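Local coordinates for protein H127A/Y244A mutant of alginate lyase AlyC3 in complex with dimannuronate (Psychromonas sp., PDB 7C8F) that probably cleaves polymannuronate-containing alginate by beta-elimination, as a PL7-family lyase with a beta-jelly-roll fold, and holds a dimannuronate here, at residues T121-A126 and A253-L258; L143-K148 and Y192-A197. All coordinates share one frame; numbering follows the deposited sequence. Where two conformers were deposited one is given.

Interaction 1 of 2, residues T121-A126 and A253-L258. With BEM (beta-D-mannopyranuronic acid), chain D.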
ATOM      1  N   THR B 121     -13.515  22.556   5.327  1.00 13.88           N
ATOM      2  CA  THR B 121     -12.217  21.952   5.603  1.00 14.29           C
ATOM      3  C   THR B 121     -11.154  23.003   5.376  1.00 15.25           C
ATOM      4  O   THR B 121     -11.126  23.621   4.313  1.00 16.06           O
ATOM      5  CB  THR B 121     -11.973  20.776   4.660  1.00 14.92           C
ATOM      6  OG1 THR B 121     -12.989  19.791   4.880  1.00 15.03           O
ATOM      7  CG2 THR B 121     -10.576  20.161   4.876  1.00 14.64           C
ATOM      8  N   PHE B 122     -10.293  23.225   6.371  1.00 12.19           N
ATOM      9  CA  PHE B 122      -9.279  24.266   6.258  1.00 12.78           C
ATOM     10  C   PHE B 122      -7.843  23.799   6.478  1.00 12.92           C
ATOM     11  O   PHE B 122      -6.917  24.559   6.173  1.00 13.74           O
ATOM     12  CB  PHE B 122      -9.628  25.491   7.135  1.00 15.09           C
ATOM     13  CG  PHE B 122      -9.752  25.182   8.596  1.00 12.72           C
ATOM     14  CD1 PHE B 122     -10.968  24.776   9.140  1.00 15.57           C
ATOM     15  CD2 PHE B 122      -8.655  25.301   9.424  1.00 13.32           C
ATOM     16  CE1 PHE B 122     -11.083  24.476  10.497  1.00 14.13           C
ATOM     17  CE2 PHE B 122      -8.756  25.019  10.778  1.00 14.17           C
ATOM     18  CZ  PHE B 122      -9.980  24.600  11.321  1.00 14.96           C
ATOM     19  N   LEU B 123      -7.626  22.578   6.964  1.00 12.44           N
ATOM     20  CA  LEU B 123      -6.302  21.966   6.973  1.00 11.25           C
ATOM     21  C   LEU B 123      -6.470  20.518   6.569  1.00 12.21           C
ATOM     22  O   LEU B 123      -7.462  19.884   6.946  1.00 12.61           O
ATOM     23  CB  LEU B 123      -5.647  22.011   8.356  1.00 14.05           C
ATOM     24  CG  LEU B 123      -5.513  23.404   8.982  1.00 13.97           C
ATOM     25  CD1 LEU B 123      -5.214  23.305  10.466  1.00 16.25           C
ATOM     26  CD2 LEU B 123      -4.417  24.206   8.282  1.00 15.91           C
ATOM     27  N   GLN B 124      -5.506  19.976   5.824  1.00 13.50           N
ATOM     28  CA  GLN B 124      -5.636  18.612   5.338  0.54 12.64           C
ATOM     29  C   GLN B 124      -4.264  17.957   5.242  1.00 13.47           C
ATOM     30  O   GLN B 124      -3.268  18.612   4.929  1.00 14.10           O
ATOM     31  CB  GLN B 124      -6.360  18.607   3.981  0.54 15.54           C
ATOM     32  CG  GLN B 124      -6.730  17.249   3.412  0.54 19.38           C
ATOM     33  CD  GLN B 124      -7.851  17.342   2.381  0.54 16.68           C
ATOM     34  OE1 GLN B 124      -8.907  17.916   2.650  0.54 22.42           O
ATOM     35  NE2 GLN B 124      -7.625  16.778   1.202  0.54 19.61           N
ATOM     36  N   VAL B 125      -4.230  16.652   5.501  1.00 12.35           N
ATOM     37  CA  VAL B 125      -3.122  15.800   5.087  1.00 11.97           C
ATOM     38  C   VAL B 125      -3.715  14.839   4.073  1.00 13.67           C
ATOM     39  O   VAL B 125      -4.585  14.025   4.418  1.00 13.63           O
ATOM     40  CB  VAL B 125      -2.487  15.027   6.255  1.00 13.36           C
ATOM     41  CG1 VAL B 125      -1.341  14.133   5.743  1.00 13.42           C
ATOM     42  CG2 VAL B 125      -1.991  15.962   7.356  1.00 15.73           C
ATOM     43  N   ALA B 126      -3.264  14.939   2.822  1.00 13.15           N
ATOM     44  CA  ALA B 126      -3.700  14.064   1.745  1.00 13.74           C
ATOM     45  C   ALA B 126      -2.613  13.039   1.462  1.00 12.61           C
ATOM     46  O   ALA B 126      -1.489  13.146   1.951  1.00 14.60           O
ATOM     47  CB  ALA B 126      -3.933  14.889   0.476  1.00 16.54           C
ATOM     48  N   ALA B 253     -11.792  31.954   5.524  1.00 16.97           N
ATOM     49  CA  ALA B 253     -10.874  31.647   6.609  1.00 16.21           C
ATOM     50  C   ALA B 253      -9.760  32.681   6.636  1.00 18.49           C
ATOM     51  O   ALA B 253      -9.202  33.033   5.587  1.00 19.23           O
ATOM     52  CB  ALA B 253     -10.269  30.248   6.446  1.00 17.69           C
ATOM     53  N   HIS B 254      -9.429  33.154   7.836  1.00 18.27           N
ATOM     54  CA  HIS B 254      -8.341  34.102   8.056  1.00 16.25           C
ATOM     55  C   HIS B 254      -7.222  33.403   8.812  1.00 17.02           C
ATOM     56  O   HIS B 254      -7.432  32.916   9.927  1.00 19.40           O
ATOM     57  CB  HIS B 254      -8.832  35.328   8.831  1.00 18.37           C
ATOM     58  CG  HIS B 254      -9.739  36.209   8.031  1.00 18.73           C
ATOM     59  ND1 HIS B 254      -9.968  37.529   8.359  1.00 28.32           N
ATOM     60  CD2 HIS B 254     -10.473  35.966   6.917  1.00 20.32           C
ATOM     61  CE1 HIS B 254     -10.802  38.060   7.483  1.00 31.83           C
ATOM     62  NE2 HIS B 254     -11.127  37.133   6.599  1.00 22.18           N
ATOM     63  N   PHE B 255      -6.041  33.327   8.197  1.00 16.82           N
ATOM     64  CA  PHE B 255      -4.879  32.692   8.809  1.00 16.60           C
ATOM     65  C   PHE B 255      -3.935  33.784   9.307  1.00 19.80           C
ATOM     66  O   PHE B 255      -3.257  34.440   8.507  1.00 19.06           O
ATOM     67  CB  PHE B 255      -4.138  31.836   7.782  1.00 16.76           C
ATOM     68  CG  PHE B 255      -4.789  30.502   7.478  1.00 14.77           C
ATOM     69  CD1 PHE B 255      -5.967  30.425   6.747  1.00 16.50           C
ATOM     70  CD2 PHE B 255      -4.176  29.321   7.869  1.00 16.83           C
ATOM     71  CE1 PHE B 255      -6.552  29.188   6.449  1.00 15.31           C
ATOM     72  CE2 PHE B 255      -4.753  28.072   7.560  1.00 15.17           C
ATOM     73  CZ  PHE B 255      -5.938  28.012   6.857  1.00 15.62           C
ATOM     74  N   ASN B 256      -3.868  33.964  10.626  1.00 17.05           N
ATOM     75  CA  ASN B 256      -2.864  34.861  11.189  1.00 20.19           C
ATOM     76  C   ASN B 256      -1.463  34.273  11.073  1.00 19.44           C
ATOM     77  O   ASN B 256      -0.474  35.017  11.088  1.00 20.28           O
ATOM     78  CB  ASN B 256      -3.223  35.157  12.651  1.00 21.72           C
ATOM     79  CG  ASN B 256      -2.227  36.068  13.337  1.00 55.23           C
ATOM     80  OD1 ASN B 256      -2.107  37.247  13.002  1.00 34.33           O
ATOM     81  ND2 ASN B 256      -1.527  35.530  14.332  1.00 29.42           N
ATOM     82  N   LYS B 257      -1.363  32.955  10.924  1.00 17.51           N
ATOM     83  CA  LYS B 257      -0.087  32.265  10.864  1.00 18.11           C
ATOM     84  C   LYS B 257      -0.262  31.063   9.958  1.00 17.10           C
ATOM     85  O   LYS B 257      -1.292  30.381  10.008  1.00 17.19           O
ATOM     86  CB  LYS B 257       0.344  31.799  12.262  1.00 18.89           C
ATOM     87  CG  LYS B 257       1.529  30.836  12.277  1.00 22.47           C
ATOM     88  CD  LYS B 257       1.975  30.550  13.714  1.00 29.32           C
ATOM     89  CE  LYS B 257       3.135  29.573  13.761  1.00 57.82           C
ATOM     90  NZ  LYS B 257       3.607  29.343  15.156  1.00 65.50           N
ATOM     91  N   LEU B 258       0.731  30.828   9.108  1.00 15.66           N
ATOM     92  CA  LEU B 258       0.776  29.602   8.319  1.00 15.06           C
ATOM     93  C   LEU B 258       2.233  29.289   8.047  1.00 15.93           C
ATOM     94  O   LEU B 258       2.924  30.063   7.368  1.00 16.56           O
ATOM     95  CB  LEU B 258      -0.012  29.742   7.018  1.00 14.07           C
ATOM     96  CG  LEU B 258      -0.070  28.461   6.169  1.00 14.77           C
ATOM     97  CD1 LEU B 258      -0.731  27.289   6.919  1.00 17.12           C
ATOM     98  CD2 LEU B 258      -0.804  28.736   4.879  1.00 17.53           C
TER
HETATM   99  C1  BEM D   1     -10.298  14.628  -4.033  1.00 66.32           C
HETATM  100  C2  BEM D   1     -10.651  13.169  -3.815  1.00 61.16           C
HETATM  101  O2  BEM D   1      -9.611  12.518  -3.108  1.00 66.96           O
HETATM  102  C3  BEM D   1     -11.961  13.058  -3.078  1.00 61.22           C
HETATM  103  O3  BEM D   1     -12.225  11.729  -2.753  1.00 30.16           O
HETATM  104  C4  BEM D   1     -11.977  13.922  -1.826  1.00 85.78           C
HETATM  105  O4  BEM D   1     -13.326  14.021  -1.381  1.00 35.99           O
HETATM  106  C5  BEM D   1     -11.491  15.317  -2.142  1.00 77.57           C
HETATM  107  O5  BEM D   1     -10.263  15.333  -2.828  1.00 52.11           O
HETATM  108  C6  BEM D   1     -11.282  15.979  -0.839  1.00 69.73           C
HETATM  109  O6B BEM D   1     -10.142  16.014  -0.379  1.00 87.93           O
HETATM  110  O6A BEM D   1     -12.204  16.619  -0.362  1.00 69.20           O
HETATM  111  O1  BEM D   1      -8.997  14.763  -4.574  1.00 61.65           O
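Phe122 and Leu123 meet Phe255 across the gap between two stacked sheets: no hydrogen bond joins the segments 121-126 and 253-258, and the spacing widens from 7.6 Å between the CA atoms of Phe122 and Ala253 to 10.5 Å between those of Leu123 and Leu258. The space is bridged by side chains together with the carbonyl O of Phe122, and Phe255 takes part in each close approach. With CG beside its own backbone N (chi1 -77°), its ring comes up to the other strand and presents an edge. On that edge, near the ring plane, CE2 lies 3.9 Å from CD2 of Leu123 and CZ lies 3.7 Å from the carbonyl O of Phe122, so one aromatic rim meets both a methyl group and a peptide oxygen. The Leu123 and Phe255 side chains run past each other in opposite directions. The side chain of Phe122 approaches the same rim more loosely, its CB 4.5 Å from CZ of Phe255, while its ring meets those of Phe205, edge-to-face, and Phe158. Phe122 and Leu123 can both reach Phe255 because they form a classic beta bulge opposite Val145, which breaks the usual alternation of side chains. Beyond the bulge, Gln124 points to the other side of the sheet. Its CG is anti to the backbone N (chi1 -173°), and in one of two modelled conformers NE2 donates a hydrogen bond of 3.1 Å to O6B of the mannuronate, a sugar also held by Arg77, Pro139 and Lys170. Gln124-Val125-Ala126 probably corresponds to the Q(I/V)H signature of PL7 lyases, with the histidine engineered to alanine. The whole contact is buried: strand 93-103 packs against Phe122, Ala253 and Phe255 through Val101 and Ile103, Phe69 meets the Phe255 ring, and strands 143-148 and 235-240 flank the segment 121-126.

Interaction 2 of 2, residues L143-K148 and Y192-A197; sequences LRVVWK and YDLGKA. With BEM (beta-D-mannopyranuronic acid), chain C.
The indole of Trp147 receives Ala197 at its edge: CB of Ala197 lies near the ring plane, 3.7 Å from CD1, with NE1 only slightly farther off. Beside this methyl, NE1 of Trp147 donates a hydrogen bond of 3.0 Å to a water, which is also weakly bonded to NZ of Lys196. The second flat group, the guanidinium of Arg144, has the mannuronate on one face. O3 of the sugar sits over its centre, 3.8 Å above the plane; the sugar lies over the face, and the nearest pair, NH2 and the sugar O4, is 3.6 Å apart, with no hydrogen bond between them. The guanidinium is held by NH1, which forms a salt bridge with Glu119 and a hydrogen bond with Thr121; Lys148 shares the same carboxylate. Replacing Arg144 with a methionine would probably leave Glu119 without one of its charge partners and remove the flat surface beneath the sugar. On the opposite side of the strand, CG1 of Val145, anti to its own N (chi1 -179°), touches CD1 of Leu194 at 4.0 Å, the two side chains crossing at about a right angle and sharing Phe205 as a neighbour. Leu194 lies within an Asx turn, in which the N of Gly195 donates a 3.0 Å bond to OD1 of Asp193, reaching it from above the carboxylate plane. Glycine suits position 195 because, at its phi of 106°, a side chain would press on the carbonyl O of Leu194. The touching parts of the segments run 34° apart, with strand 157-163 paired between their strands, so these are contacts between next-but-one strands of one sheet. Alternate residues thus serve two faces, Arg144 the sugar and Val145 the core, the division of labour expected of the substrate-binding sheet in a PL7 beta-jelly roll.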
ATOM      1  N   LEU B 143      -6.259  13.191   6.912  1.00 12.09           N
ATOM      2  CA  LEU B 143      -6.817  14.102   7.904  1.00 10.87           C
ATOM      3  C   LEU B 143      -7.526  15.244   7.206  1.00 11.42           C
ATOM      4  O   LEU B 143      -6.967  15.842   6.284  1.00 12.53           O
ATOM      5  CB  LEU B 143      -5.685  14.681   8.774  1.00 12.34           C
ATOM      6  CG  LEU B 143      -6.079  15.866   9.673  1.00 12.77           C
ATOM      7  CD1 LEU B 143      -7.049  15.418  10.790  1.00 14.70           C
ATOM      8  CD2 LEU B 143      -4.828  16.530  10.268  1.00 14.58           C
ATOM      9  N   ARG B 144      -8.675  15.593   7.735  1.00 12.24           N
ATOM     10  CA  ARG B 144      -9.338  16.810   7.431  1.00 12.44           C
ATOM     11  C   ARG B 144      -9.620  17.524   8.787  1.00 12.30           C
ATOM     12  O   ARG B 144     -10.188  16.954   9.648  1.00 13.90           O
ATOM     13  CB  ARG B 144     -10.652  16.642   6.675  1.00 14.16           C
ATOM     14  CG  ARG B 144     -10.528  16.105   5.281  1.00 14.62           C
ATOM     15  CD  ARG B 144     -11.873  16.184   4.560  1.00 15.27           C
ATOM     16  NE  ARG B 144     -12.924  15.449   5.220  1.00 16.17           N
ATOM     17  CZ  ARG B 144     -14.065  15.946   5.613  1.00 16.47           C
ATOM     18  NH1 ARG B 144     -14.323  17.198   5.457  1.00 17.19           N
ATOM     19  NH2 ARG B 144     -14.930  15.194   6.220  1.00 17.95           N
ATOM     20  N   VAL B 145      -9.194  18.762   8.914  1.00 12.07           N
ATOM     21  CA  VAL B 145      -9.508  19.585  10.063  1.00 12.70           C
ATOM     22  C   VAL B 145     -10.620  20.494   9.543  1.00 12.66           C
ATOM     23  O   VAL B 145     -10.447  21.225   8.628  1.00 13.27           O
ATOM     24  CB  VAL B 145      -8.326  20.394  10.616  1.00 14.34           C
ATOM     25  CG1 VAL B 145      -8.784  21.183  11.833  1.00 15.40           C
ATOM     26  CG2 VAL B 145      -7.196  19.470  11.016  1.00 16.63           C
ATOM     27  N   VAL B 146     -11.766  20.399  10.196  1.00 14.25           N
ATOM     28  CA  VAL B 146     -12.954  21.091   9.781  1.00 15.33           C
ATOM     29  C   VAL B 146     -13.691  21.874  10.832  1.00 14.33           C
ATOM     30  O   VAL B 146     -13.529  21.643  11.981  1.00 15.76           O
ATOM     31  CB  VAL B 146     -14.002  20.067   9.238  1.00 15.13           C
ATOM     32  CG1 VAL B 146     -13.386  19.142   8.241  1.00 16.99           C
ATOM     33  CG2 VAL B 146     -14.666  19.244  10.345  1.00 15.21           C
ATOM     34  N   TRP B 147     -14.526  22.787  10.361  1.00 14.33           N
ATOM     35  CA  TRP B 147     -15.503  23.485  11.175  1.00 14.52           C
ATOM     36  C   TRP B 147     -16.755  22.765  10.728  1.00 14.96           C
ATOM     37  O   TRP B 147     -16.975  22.606   9.585  1.00 15.46           O
ATOM     38  CB  TRP B 147     -15.617  24.968  10.897  1.00 14.86           C
ATOM     39  CG  TRP B 147     -16.682  25.640  11.721  1.00 15.60           C
ATOM     40  CD1 TRP B 147     -16.491  26.270  12.882  1.00 18.69           C
ATOM     41  CD2 TRP B 147     -18.072  25.736  11.432  1.00 15.42           C
ATOM     42  NE1 TRP B 147     -17.664  26.752  13.355  1.00 18.80           N
ATOM     43  CE2 TRP B 147     -18.657  26.428  12.488  1.00 17.95           C
ATOM     44  CE3 TRP B 147     -18.874  25.300  10.400  1.00 18.83           C
ATOM     45  CZ2 TRP B 147     -19.987  26.713  12.524  1.00 18.30           C
ATOM     46  CZ3 TRP B 147     -20.196  25.594  10.450  1.00 22.51           C
ATOM     47  CH2 TRP B 147     -20.732  26.293  11.510  1.00 18.42           C
ATOM     48  N   LYS B 148     -17.554  22.283  11.668  1.00 16.11           N
ATOM     49  CA  LYS B 148     -18.746  21.509  11.335  1.00 17.66           C
ATOM     50  C   LYS B 148     -19.968  22.138  11.984  1.00 18.88           C
ATOM     51  O   LYS B 148     -19.960  22.421  13.184  1.00 17.95           O
ATOM     52  CB  LYS B 148     -18.608  20.043  11.762  1.00 16.83           C
ATOM     53  CG  LYS B 148     -19.763  19.159  11.306  1.00 17.81           C
ATOM     54  CD  LYS B 148     -19.428  17.684  11.454  1.00 21.27           C
ATOM     55  CE  LYS B 148     -20.587  16.787  11.021  1.00 22.52           C
ATOM     56  NZ  LYS B 148     -20.853  16.854   9.556  1.00 22.79           N
ATOM     57  N   TYR B 192     -12.101  13.272  16.144  1.00 13.26           N
ATOM     58  CA  TYR B 192     -11.645  13.903  17.377  1.00 13.49           C
ATOM     59  C   TYR B 192     -12.249  15.295  17.499  1.00 14.53           C
ATOM     60  O   TYR B 192     -12.180  16.097  16.561  1.00 13.72           O
ATOM     61  CB  TYR B 192     -10.120  14.041  17.402  1.00 15.52           C
ATOM     62  CG  TYR B 192      -9.360  12.727  17.328  1.00 13.82           C
ATOM     63  CD1 TYR B 192      -9.025  12.164  16.115  1.00 14.84           C
ATOM     64  CD2 TYR B 192      -8.979  12.049  18.493  1.00 16.31           C
ATOM     65  CE1 TYR B 192      -8.320  10.962  16.046  1.00 16.08           C
ATOM     66  CE2 TYR B 192      -8.282  10.858  18.439  1.00 17.15           C
ATOM     67  CZ  TYR B 192      -7.954  10.315  17.210  1.00 18.52           C
ATOM     68  OH  TYR B 192      -7.257   9.119  17.151  1.00 21.42           O
ATOM     69  N   ASP B 193     -12.832  15.586  18.671  1.00 13.85           N
ATOM     70  CA  ASP B 193     -13.393  16.893  18.968  1.00 13.18           C
ATOM     71  C   ASP B 193     -12.255  17.824  19.339  1.00 15.72           C
ATOM     72  O   ASP B 193     -11.552  17.598  20.332  1.00 15.62           O
ATOM     73  CB  ASP B 193     -14.348  16.736  20.151  1.00 12.92           C
ATOM     74  CG  ASP B 193     -15.146  17.991  20.464  1.00 17.31           C
ATOM     75  OD1 ASP B 193     -14.945  19.062  19.858  1.00 15.85           O
ATOM     76  OD2 ASP B 193     -16.010  17.875  21.375  1.00 19.51           O
ATOM     77  N   LEU B 194     -12.045  18.856  18.531  1.00 13.28           N
ATOM     78  CA  LEU B 194     -10.986  19.810  18.797  1.00 14.24           C
ATOM     79  C   LEU B 194     -11.500  21.051  19.506  1.00 15.40           C
ATOM     80  O   LEU B 194     -10.743  22.010  19.667  1.00 18.92           O
ATOM     81  CB  LEU B 194     -10.270  20.180  17.493  1.00 13.14           C
ATOM     82  CG  LEU B 194      -9.701  18.991  16.710  1.00 13.82           C
ATOM     83  CD1 LEU B 194      -8.971  19.482  15.453  1.00 14.41           C
ATOM     84  CD2 LEU B 194      -8.783  18.131  17.572  1.00 15.99           C
ATOM     85  N   GLY B 195     -12.754  21.042  19.939  1.00 14.91           N
ATOM     86  CA  GLY B 195     -13.301  22.104  20.759  1.00 15.91           C
ATOM     87  C   GLY B 195     -14.259  23.014  19.996  1.00 16.87           C
ATOM     88  O   GLY B 195     -14.240  23.115  18.765  1.00 16.84           O
ATOM     89  N   LYS B 196     -15.090  23.717  20.761  1.00 17.85           N
ATOM     90  CA  LYS B 196     -15.962  24.739  20.199  1.00 15.77           C
ATOM     91  C   LYS B 196     -15.122  25.828  19.544  1.00 18.41           C
ATOM     92  O   LYS B 196     -14.148  26.307  20.131  1.00 21.68           O
ATOM     93  CB  LYS B 196     -16.807  25.349  21.327  1.00 19.06           C
ATOM     94  CG  LYS B 196     -17.676  26.521  20.902  1.00 24.64           C
ATOM     95  CD  LYS B 196     -18.875  26.077  20.076  1.00 47.61           C
ATOM     96  CE  LYS B 196     -19.461  27.238  19.278  1.00 54.12           C
ATOM     97  NZ  LYS B 196     -18.555  27.684  18.163  1.00 32.07           N
ATOM     98  N   ALA B 197     -15.483  26.237  18.345  1.00 18.25           N
ATOM     99  CA  ALA B 197     -14.757  27.291  17.663  1.00 18.16           C
ATOM    100  C   ALA B 197     -15.155  28.606  18.313  1.00 24.00           C
ATOM    101  O   ALA B 197     -16.305  28.839  18.532  1.00 26.48           O
ATOM    102  CB  ALA B 197     -15.114  27.297  16.213  1.00 22.61           C
TER
HETATM  103  C1  BEM C   2     -13.330  14.090   0.033  1.00 65.95           C
HETATM  104  C2  BEM C   2     -14.647  14.681   0.526  1.00 63.43           C
HETATM  105  O2  BEM C   2     -15.739  13.959  -0.023  1.00 84.87           O
HETATM  106  C3  BEM C   2     -14.726  14.522   2.026  1.00 52.56           C
HETATM  107  O3  BEM C   2     -15.990  14.863   2.490  1.00 34.39           O
HETATM  108  C4  BEM C   2     -14.693  13.060   2.298  1.00 53.60           C
HETATM  109  O4  BEM C   2     -15.047  12.767   3.617  1.00 85.04           O
HETATM  110  C5  BEM C   2     -13.342  12.579   1.911  1.00 47.65           C
HETATM  111  O5  BEM C   2     -13.247  12.781   0.524  1.00 39.25           O
HETATM  112  C6  BEM C   2     -13.212  11.146   2.232  1.00 21.65           C
HETATM  113  O6B BEM C   2     -13.429  10.324   1.374  1.00 25.04           O
HETATM  114  O6A BEM C   2     -12.686  10.911   3.281  1.00 20.00           O
HETATM  115  O   HOH W   1     -18.316  28.892  15.291  1.00 34.28           O

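In the fold
Followed from the N terminus, the chain has already built several strands of both sheets when it reaches strand 119-129, then turns back into strand 143-148, its antiparallel neighbour. After strand 157-163 it returns as strand 189-196, where interaction 2 closes a loop of 43 residues within the glycan-binding sheet. Only much later does strand 250-264 arrive to complete interaction 1, a closure spanning 126 residues that encloses the shorter one; the two do not cross. Interaction 1 ties that sheet to the one stacked on it, whereas interaction 2 links strands inside it. Their centres are 12 Å apart, and the probable hydrogen bond from Val145 N to Leu123 O joins them directly.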